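Local coordinates for protein-glutamine gamma-glutamyltransferase (Pseudomonas aeruginosa PAO1, PDB 6G49), which shows transglutaminase activity in vitro through its periplasmic domain, most of which this model covers, and is critical for the viability of the bacterium, at residues L65-E79 against A261-N273. Sequence-based numbering, arbitrary orientation.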
ATOM      1  N   LEU A  65       0.254   4.259  21.767  1.00 35.19           N
ATOM      2  CA  LEU A  65      -0.194   4.210  20.407  1.00 36.42           C
ATOM      3  C   LEU A  65       0.895   4.855  19.551  1.00 33.12           C
ATOM      4  O   LEU A  65       1.309   5.971  19.861  1.00 31.26           O
ATOM      5  CB  LEU A  65      -1.493   5.010  20.337  1.00 41.09           C
ATOM      6  CG  LEU A  65      -2.231   4.949  19.008  1.00 59.70           C
ATOM      7  CD1 LEU A  65      -2.702   3.529  18.741  1.00 55.39           C
ATOM      8  CD2 LEU A  65      -3.403   5.913  19.004  1.00 66.87           C
ATOM      9  N   PRO A  66       1.390   4.247  18.446  1.00 29.73           N
ATOM     10  CA  PRO A  66       2.297   4.975  17.568  1.00 26.75           C
ATOM     11  C   PRO A  66       1.610   6.199  16.975  1.00 26.25           C
ATOM     12  O   PRO A  66       0.378   6.289  16.931  1.00 27.19           O
ATOM     13  CB  PRO A  66       2.609   3.993  16.444  1.00 29.90           C
ATOM     14  CG  PRO A  66       2.345   2.646  17.061  1.00 30.03           C
ATOM     15  CD  PRO A  66       1.184   2.861  18.002  1.00 27.73           C
ATOM     16  N   PRO A  67       2.382   7.197  16.511  1.00 30.35           N
ATOM     17  CA  PRO A  67       1.812   8.326  15.784  1.00 31.57           C
ATOM     18  C   PRO A  67       1.016   7.862  14.540  1.00 28.24           C
ATOM     19  O   PRO A  67       1.401   6.875  13.905  1.00 26.90           O
ATOM     20  CB  PRO A  67       3.042   9.103  15.297  1.00 33.07           C
ATOM     21  CG  PRO A  67       4.203   8.611  16.122  1.00 38.63           C
ATOM     22  CD  PRO A  67       3.850   7.210  16.572  1.00 33.97           C
ATOM     23  N   ARG A  68       0.005   8.625  14.165  1.00 30.65           N
ATOM     24  CA  ARG A  68      -0.906   8.215  13.111  1.00 36.96           C
ATOM     25  C   ARG A  68      -0.175   7.957  11.807  1.00 33.97           C
ATOM     26  O   ARG A  68      -0.562   7.081  11.035  1.00 27.42           O
ATOM     27  CB  ARG A  68      -1.877   9.323  12.724  1.00 38.13           C
ATOM     28  CG  ARG A  68      -3.020   9.461  13.683  1.00 47.77           C
ATOM     29  CD  ARG A  68      -3.963  10.455  13.057  1.00 50.53           C
ATOM     30  NE  ARG A  68      -5.230  10.321  13.728  1.00 45.77           N
ATOM     31  CZ  ARG A  68      -6.074   9.319  13.510  1.00 51.37           C
ATOM     32  NH1 ARG A  68      -5.882   8.494  12.491  1.00 34.23           N
ATOM     33  NH2 ARG A  68      -7.096   9.144  14.335  1.00 41.04           N
ATOM     34  N   GLU A  69       0.918   8.702  11.601  1.00 31.72           N
ATOM     35  CA  GLU A  69       1.668   8.688  10.356  1.00 38.00           C
ATOM     36  C   GLU A  69       2.317   7.331  10.159  1.00 31.26           C
ATOM     37  O   GLU A  69       2.726   7.047   9.080  1.00 33.33           O
ATOM     38  CB  GLU A  69       2.790   9.748  10.378  1.00 38.92           C
ATOM     39  CG  GLU A  69       2.288  11.078  10.872  1.00 61.27           C
ATOM     40  CD  GLU A  69       2.343  11.263  12.384  1.00 55.37           C
ATOM     41  OE1 GLU A  69       1.264  11.249  13.004  1.00 49.74           O
ATOM     42  OE2 GLU A  69       3.468  11.392  12.932  1.00 74.74           O
ATOM     43  N   GLN A  70       2.459   6.547  11.228  1.00 25.35           N
ATOM     44  CA  GLN A  70       3.070   5.272  11.154  1.00 24.81           C
ATOM     45  C   GLN A  70       2.036   4.136  10.986  1.00 21.83           C
ATOM     46  O   GLN A  70       2.460   2.996  10.899  1.00 22.17           O
ATOM     47  CB  GLN A  70       3.841   5.003  12.451  1.00 27.93           C
ATOM     48  CG  GLN A  70       5.080   5.899  12.527  1.00 34.48           C
ATOM     49  CD  GLN A  70       5.856   5.808  13.822  1.00 38.24           C
ATOM     50  OE1 GLN A  70       5.817   4.813  14.552  1.00 38.44           O
ATOM     51  NE2 GLN A  70       6.587   6.875  14.101  1.00 41.09           N
ATOM     52  N   LEU A  71       0.727   4.429  11.068  1.00 20.78           N
ATOM     53  CA  LEU A  71      -0.288   3.404  11.134  1.00 18.80           C
ATOM     54  C   LEU A  71      -0.702   2.984   9.715  1.00 17.49           C
ATOM     55  O   LEU A  71      -1.822   3.217   9.245  1.00 19.95           O
ATOM     56  CB  LEU A  71      -1.470   3.912  11.927  1.00 19.56           C
ATOM     57  CG  LEU A  71      -1.153   4.239  13.385  1.00 19.88           C
ATOM     58  CD1 LEU A  71      -2.409   4.677  14.068  1.00 23.55           C
ATOM     59  CD2 LEU A  71      -0.537   3.047  14.095  1.00 23.35           C
ATOM     60  N   TYR A  72       0.257   2.399   9.023  1.00 18.62           N
ATOM     61  CA  TYR A  72       0.040   1.758   7.720  1.00 18.18           C
ATOM     62  C   TYR A  72      -0.151   0.265   7.915  1.00 18.01           C
ATOM     63  O   TYR A  72       0.802  -0.492   8.089  1.00 19.91           O
ATOM     64  CB  TYR A  72       1.206   2.046   6.764  1.00 19.99           C
ATOM     65  CG  TYR A  72       1.157   3.443   6.208  1.00 18.13           C
ATOM     66  CD1 TYR A  72       1.617   4.522   6.930  1.00 19.61           C
ATOM     67  CD2 TYR A  72       0.709   3.687   4.917  1.00 19.02           C
ATOM     68  CE1 TYR A  72       1.552   5.794   6.419  1.00 19.37           C
ATOM     69  CE2 TYR A  72       0.663   4.968   4.376  1.00 18.88           C
ATOM     70  CZ  TYR A  72       1.106   6.032   5.143  1.00 18.95           C
ATOM     71  OH  TYR A  72       1.084   7.272   4.594  1.00 20.89           O
ATOM     72  N   TRP A  73      -1.411  -0.143   7.868  1.00 17.80           N
ATOM     73  CA  TRP A  73      -1.856  -1.511   8.047  1.00 17.53           C
ATOM     74  C   TRP A  73      -1.810  -2.267   6.719  1.00 17.33           C
ATOM     75  O   TRP A  73      -2.755  -2.128   5.929  1.00 18.86           O
ATOM     76  CB  TRP A  73      -3.244  -1.595   8.686  1.00 17.60           C
ATOM     77  CG  TRP A  73      -3.425  -0.757   9.906  1.00 17.35           C
ATOM     78  CD1 TRP A  73      -4.013   0.462   9.966  1.00 19.62           C
ATOM     79  CD2 TRP A  73      -2.965  -1.044  11.246  1.00 17.07           C
ATOM     80  NE1 TRP A  73      -3.949   0.963  11.248  1.00 19.81           N
ATOM     81  CE2 TRP A  73      -3.324   0.051  12.034  1.00 17.13           C
ATOM     82  CE3 TRP A  73      -2.293  -2.126  11.809  1.00 21.49           C
ATOM     83  CZ2 TRP A  73      -3.013   0.106  13.397  1.00 19.97           C
ATOM     84  CZ3 TRP A  73      -1.989  -2.076  13.154  1.00 21.69           C
ATOM     85  CH2 TRP A  73      -2.382  -0.984  13.904  1.00 19.78           C
ATOM     86  N   ARG A  74      -0.716  -2.979   6.451  1.00 17.61           N
ATOM     87  CA  ARG A  74      -0.591  -3.750   5.201  0.54 18.51           C
ATOM     88  C   ARG A  74      -1.581  -4.902   5.228  1.00 18.08           C
ATOM     89  O   ARG A  74      -1.705  -5.631   6.223  1.00 18.87           O
ATOM     90  CB  ARG A  74       0.799  -4.329   4.922  0.54 19.50           C
ATOM     91  CG  ARG A  74       0.918  -5.105   3.605  0.54 20.36           C
ATOM     92  CD  ARG A  74       2.323  -5.661   3.320  0.54 22.58           C
ATOM     93  NE  ARG A  74       3.366  -4.654   3.371  0.54 18.48           N
ATOM     94  CZ  ARG A  74       4.285  -4.471   2.431  0.54 19.06           C
ATOM     95  NH1 ARG A  74       4.391  -5.373   1.455  0.54 18.89           N
ATOM     96  NH2 ARG A  74       5.052  -3.390   2.460  0.54 17.91           N
ATOM     97  N   ALA A  75      -2.297  -5.084   4.098  1.00 17.79           N
ATOM     98  CA  ALA A  75      -3.105  -6.270   3.832  1.00 17.35           C
ATOM     99  C   ALA A  75      -2.471  -7.145   2.776  1.00 19.54           C
ATOM    100  O   ALA A  75      -2.259  -8.353   2.991  1.00 20.02           O
ATOM    101  CB  ALA A  75      -4.499  -5.901   3.442  1.00 18.13           C
ATOM    102  N   LEU A  76      -2.192  -6.553   1.601  1.00 16.92           N
ATOM    103  CA  LEU A  76      -1.624  -7.352   0.501  1.00 18.12           C
ATOM    104  C   LEU A  76      -0.860  -6.400  -0.411  1.00 19.29           C
ATOM    105  O   LEU A  76      -0.959  -5.201  -0.294  1.00 18.77           O
ATOM    106  CB  LEU A  76      -2.705  -8.094  -0.278  1.00 19.16           C
ATOM    107  CG  LEU A  76      -3.623  -7.268  -1.163  1.00 21.70           C
ATOM    108  CD1 LEU A  76      -4.186  -8.167  -2.270  1.00 26.59           C
ATOM    109  CD2 LEU A  76      -4.753  -6.621  -0.362  1.00 22.71           C
ATOM    110  N   THR A  77      -0.109  -6.972  -1.364  1.00 18.37           N
ATOM    111  CA  THR A  77       0.471  -6.214  -2.469  1.00 17.76           C
ATOM    112  C   THR A  77      -0.173  -6.658  -3.759  1.00 18.19           C
ATOM    113  O   THR A  77      -0.647  -7.801  -3.895  1.00 18.80           O
ATOM    114  CB  THR A  77       2.000  -6.299  -2.635  1.00 20.59           C
ATOM    115  OG1 THR A  77       2.364  -7.517  -3.311  1.00 20.30           O
ATOM    116  CG2 THR A  77       2.737  -6.138  -1.328  1.00 22.05           C
ATOM    117  N   MET A  78      -0.183  -5.712  -4.705  1.00 18.38           N
ATOM    118  CA  MET A  78      -0.683  -5.938  -6.053  0.75 17.05           C
ATOM    119  C   MET A  78       0.465  -5.640  -7.022  1.00 19.23           C
ATOM    120  O   MET A  78       0.897  -4.503  -7.141  1.00 18.58           O
ATOM    121  CB  MET A  78      -1.890  -5.035  -6.287  0.75 18.12           C
ATOM    122  CG  MET A  78      -3.047  -5.403  -5.338  0.75 21.09           C
ATOM    123  SD  MET A  78      -4.510  -4.393  -5.680  0.75 22.49           S
ATOM    124  CE  MET A  78      -5.493  -4.877  -4.271  0.75 19.74           C
ATOM    125  N   GLU A  79       0.939  -6.702  -7.677  1.00 18.38           N
ATOM    126  CA  GLU A  79       2.117  -6.656  -8.519  1.00 18.22           C
ATOM    127  C   GLU A  79       1.806  -6.715 -10.002  1.00 19.51           C
ATOM    128  O   GLU A  79       2.767  -6.604 -10.798  1.00 20.16           O
ATOM    129  CB  GLU A  79       3.054  -7.801  -8.124  1.00 18.40           C
ATOM    130  CG  GLU A  79       3.723  -7.590  -6.778  1.00 20.46           C
ATOM    131  CD  GLU A  79       4.396  -8.828  -6.207  1.00 19.87           C
ATOM    132  OE1 GLU A  79       3.696  -9.815  -6.065  1.00 23.46           O
ATOM    133  OE2 GLU A  79       5.607  -8.735  -5.914  1.00 20.28           O
ATOM    134  N   ALA A 261       8.628  -1.786  -8.520  1.00 17.67           N
ATOM    135  CA  ALA A 261       7.666  -1.098  -7.632  1.00 17.62           C
ATOM    136  C   ALA A 261       6.381  -1.886  -7.631  1.00 18.44           C
ATOM    137  O   ALA A 261       6.042  -2.535  -8.627  1.00 18.17           O
ATOM    138  CB  ALA A 261       7.432   0.315  -8.104  1.00 18.77           C
ATOM    139  N   ARG A 262       5.606  -1.770  -6.524  1.00 16.63           N
ATOM    140  CA  ARG A 262       4.332  -2.457  -6.457  1.00 18.08           C
ATOM    141  C   ARG A 262       3.408  -1.606  -5.581  1.00 16.01           C
ATOM    142  O   ARG A 262       3.878  -0.750  -4.826  1.00 17.73           O
ATOM    143  CB  ARG A 262       4.435  -3.910  -5.974  1.00 17.82           C
ATOM    144  CG  ARG A 262       5.119  -4.060  -4.625  1.00 17.26           C
ATOM    145  CD  ARG A 262       5.382  -5.528  -4.312  1.00 17.81           C
ATOM    146  NE  ARG A 262       6.194  -5.647  -3.119  1.00 18.41           N
ATOM    147  CZ  ARG A 262       7.043  -6.652  -2.841  1.00 21.14           C
ATOM    148  NH1 ARG A 262       7.177  -7.681  -3.686  1.00 17.79           N
ATOM    149  NH2 ARG A 262       7.741  -6.614  -1.703  1.00 19.51           N
ATOM    150  N   VAL A 263       2.123  -1.829  -5.793  1.00 17.53           N
ATOM    151  CA  VAL A 263       1.098  -1.182  -4.952  1.00 15.23           C
ATOM    152  C   VAL A 263       0.888  -2.015  -3.700  1.00 17.67           C
ATOM    153  O   VAL A 263       0.740  -3.255  -3.750  1.00 18.04           O
ATOM    154  CB  VAL A 263      -0.196  -0.999  -5.769  1.00 17.55           C
ATOM    155  CG1 VAL A 263      -1.357  -0.566  -4.882  1.00 18.57           C
ATOM    156  CG2 VAL A 263       0.020  -0.038  -6.931  1.00 19.43           C
ATOM    157  N   VAL A 264       0.834  -1.318  -2.571  1.00 16.31           N
ATOM    158  CA  VAL A 264       0.512  -1.926  -1.275  1.00 16.28           C
ATOM    159  C   VAL A 264      -0.921  -1.487  -0.942  1.00 17.99           C
ATOM    160  O   VAL A 264      -1.207  -0.297  -0.985  1.00 17.95           O
ATOM    161  CB  VAL A 264       1.501  -1.502  -0.182  1.00 18.11           C
ATOM    162  CG1 VAL A 264       1.252  -2.288   1.104  1.00 18.73           C
ATOM    163  CG2 VAL A 264       2.946  -1.745  -0.616  1.00 18.72           C
ATOM    164  N   ALA A 265      -1.768  -2.430  -0.581  1.00 17.17           N
ATOM    165  CA  ALA A 265      -3.134  -2.140  -0.213  1.00 17.04           C
ATOM    166  C   ALA A 265      -3.361  -2.551   1.248  1.00 17.17           C
ATOM    167  O   ALA A 265      -2.831  -3.547   1.728  1.00 17.68           O
ATOM    168  CB  ALA A 265      -4.088  -2.907  -1.071  1.00 20.05           C
ATOM    169  N   GLY A 266      -4.186  -1.778   1.919  1.00 16.31           N
ATOM    170  CA  GLY A 266      -4.527  -2.044   3.325  1.00 17.29           C
ATOM    171  C   GLY A 266      -5.356  -0.915   3.869  1.00 17.22           C
ATOM    172  O   GLY A 266      -6.292  -0.480   3.230  1.00 17.36           O
ATOM    173  N   TYR A 267      -4.993  -0.447   5.061  1.00 15.97           N
ATOM    174  CA  TYR A 267      -5.707   0.620   5.720  1.00 16.80           C
ATOM    175  C   TYR A 267      -4.661   1.587   6.275  1.00 16.97           C
ATOM    176  O   TYR A 267      -3.532   1.158   6.546  1.00 18.36           O
ATOM    177  CB  TYR A 267      -6.563   0.077   6.873  1.00 17.79           C
ATOM    178  CG  TYR A 267      -7.637  -0.870   6.430  1.00 16.94           C
ATOM    179  CD1 TYR A 267      -7.368  -2.210   6.184  1.00 17.28           C
ATOM    180  CD2 TYR A 267      -8.896  -0.374   6.123  1.00 16.54           C
ATOM    181  CE1 TYR A 267      -8.352  -3.068   5.695  1.00 17.59           C
ATOM    182  CE2 TYR A 267      -9.880  -1.218   5.622  1.00 17.87           C
ATOM    183  CZ  TYR A 267      -9.592  -2.549   5.391  1.00 19.42           C
ATOM    184  OH  TYR A 267     -10.576  -3.357   4.910  1.00 21.26           O
ATOM    185  N   GLN A 268      -5.052   2.848   6.470  1.00 17.16           N
ATOM    186  CA  GLN A 268      -4.140   3.799   7.092  1.00 18.99           C
ATOM    187  C   GLN A 268      -4.928   4.528   8.187  1.00 18.97           C
ATOM    188  O   GLN A 268      -5.926   5.140   7.861  1.00 22.14           O
ATOM    189  CB  GLN A 268      -3.520   4.756   6.080  1.00 18.89           C
ATOM    190  CG  GLN A 268      -2.270   5.439   6.574  1.00 18.18           C
ATOM    191  CD  GLN A 268      -2.442   6.452   7.677  1.00 24.37           C
ATOM    192  OE1 GLN A 268      -3.442   7.127   7.728  1.00 24.75           O
ATOM    193  NE2 GLN A 268      -1.408   6.590   8.503  1.00 23.65           N
ATOM    194  N   GLY A 269      -4.341   4.515   9.385  1.00 19.66           N
ATOM    195  CA  GLY A 269      -4.855   5.326  10.477  1.00 22.24           C
ATOM    196  C   GLY A 269      -5.695   4.499  11.420  1.00 19.75           C
ATOM    197  O   GLY A 269      -5.327   3.445  11.879  1.00 21.00           O
ATOM    198  N   GLY A 270      -6.825   5.079  11.790  1.00 19.45           N
ATOM    199  CA  GLY A 270      -7.728   4.469  12.739  1.00 22.71           C
ATOM    200  C   GLY A 270      -8.340   5.517  13.654  1.00 27.81           C
ATOM    201  O   GLY A 270      -7.911   6.650  13.690  1.00 27.72           O
ATOM    202  N   GLU A 271      -9.352   5.108  14.397  1.00 23.79           N
ATOM    203  CA  GLU A 271     -10.082   5.983  15.290  1.00 23.93           C
ATOM    204  C   GLU A 271      -9.940   5.503  16.734  1.00 21.81           C
ATOM    205  O   GLU A 271     -10.267   4.387  17.043  1.00 24.09           O
ATOM    206  CB  GLU A 271     -11.546   5.959  14.872  1.00 22.84           C
ATOM    207  CG  GLU A 271     -11.819   6.421  13.437  1.00 23.16           C
ATOM    208  CD  GLU A 271     -11.415   5.435  12.336  1.00 18.64           C
ATOM    209  OE1 GLU A 271     -11.924   4.317  12.280  1.00 20.63           O
ATOM    210  OE2 GLU A 271     -10.595   5.802  11.488  1.00 23.12           O
ATOM    211  N   LEU A 272      -9.444   6.366  17.600  1.00 24.77           N
ATOM    212  CA  LEU A 272      -9.234   6.005  18.990  1.00 24.55           C
ATOM    213  C   LEU A 272     -10.478   5.991  19.876  1.00 22.41           C
ATOM    214  O   LEU A 272     -11.216   6.949  19.903  1.00 25.86           O
ATOM    215  CB  LEU A 272      -8.214   6.959  19.595  1.00 27.36           C
ATOM    216  CG  LEU A 272      -7.794   6.765  21.042  1.00 38.97           C
ATOM    217  CD1 LEU A 272      -7.137   5.414  21.237  1.00 39.12           C
ATOM    218  CD2 LEU A 272      -6.828   7.876  21.396  1.00 47.40           C
ATOM    219  N   ASN A 273     -10.677   4.894  20.599  1.00 20.82           N
ATOM    220  CA  ASN A 273     -11.769   4.772  21.566  1.00 20.76           C
ATOM    221  C   ASN A 273     -11.140   4.854  22.967  1.00 21.67           C
ATOM    222  O   ASN A 273     -10.583   3.884  23.480  1.00 23.12           O
ATOM    223  CB  ASN A 273     -12.430   3.415  21.471  1.00 21.62           C
ATOM    224  CG  ASN A 273     -13.590   3.248  22.434  1.00 26.34           C
ATOM    225  OD1 ASN A 273     -13.736   4.061  23.349  1.00 27.19           O
ATOM    226  ND2 ASN A 273     -14.461   2.283  22.167  1.00 31.22           N
TER
HETATM  227  O   HOH W   1      -4.277   8.654   9.874  1.00 30.83           O
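Gln268 lays its CG over the centre of the Tyr72 ring, a CH-pi contact 3.6 Å from the ring centroid. With CG anti to the backbone N (chi1 -161°), the chain bends at chi2 and sends NE2 to Arg68 O in a short but weak hydrogen bond of 2.7 Å; a water joins OE1 to Arg68 NH1. The Arg68 guanidinium meets the chain edge-on, NH1 and NH2 both donating to Gly270 O, NH2 at 2.7 Å. Gly269 O takes the indole N-H: Trp73 NE1 lies 2.9 Å from it, nearly straight at 167°, helping set the rotation of a buried ring also packed by Val59 and Phe61.

Strand 72-78 pairs antiparallel with 267-268 and, past the corner at Gly266, with 261-265. A classic beta bulge interrupts the ladder where Ala75 N and Leu76 N both donate to Ala265 O, and Leu76 CD2 packs on Ala265 CB at 3.8 Å. At the far end Arg262 NH1 makes a salt bridge to Glu79 OE2 at 2.9 Å, from above the carboxylate plane, and Glu79 OE1 is held by Arg175 and Gln91; Glu291 takes Arg262 NE and Arg74.

The pairing adds a strand from the TgpA N-terminal region to 261-268, whose other side pairs with 286-294 of the transglutaminase-like region; Tyr72, bonded through OH to Asp303, and Gln268, packing on His287, hold places consistent with a second shell round the putative Cys-His-Asp site.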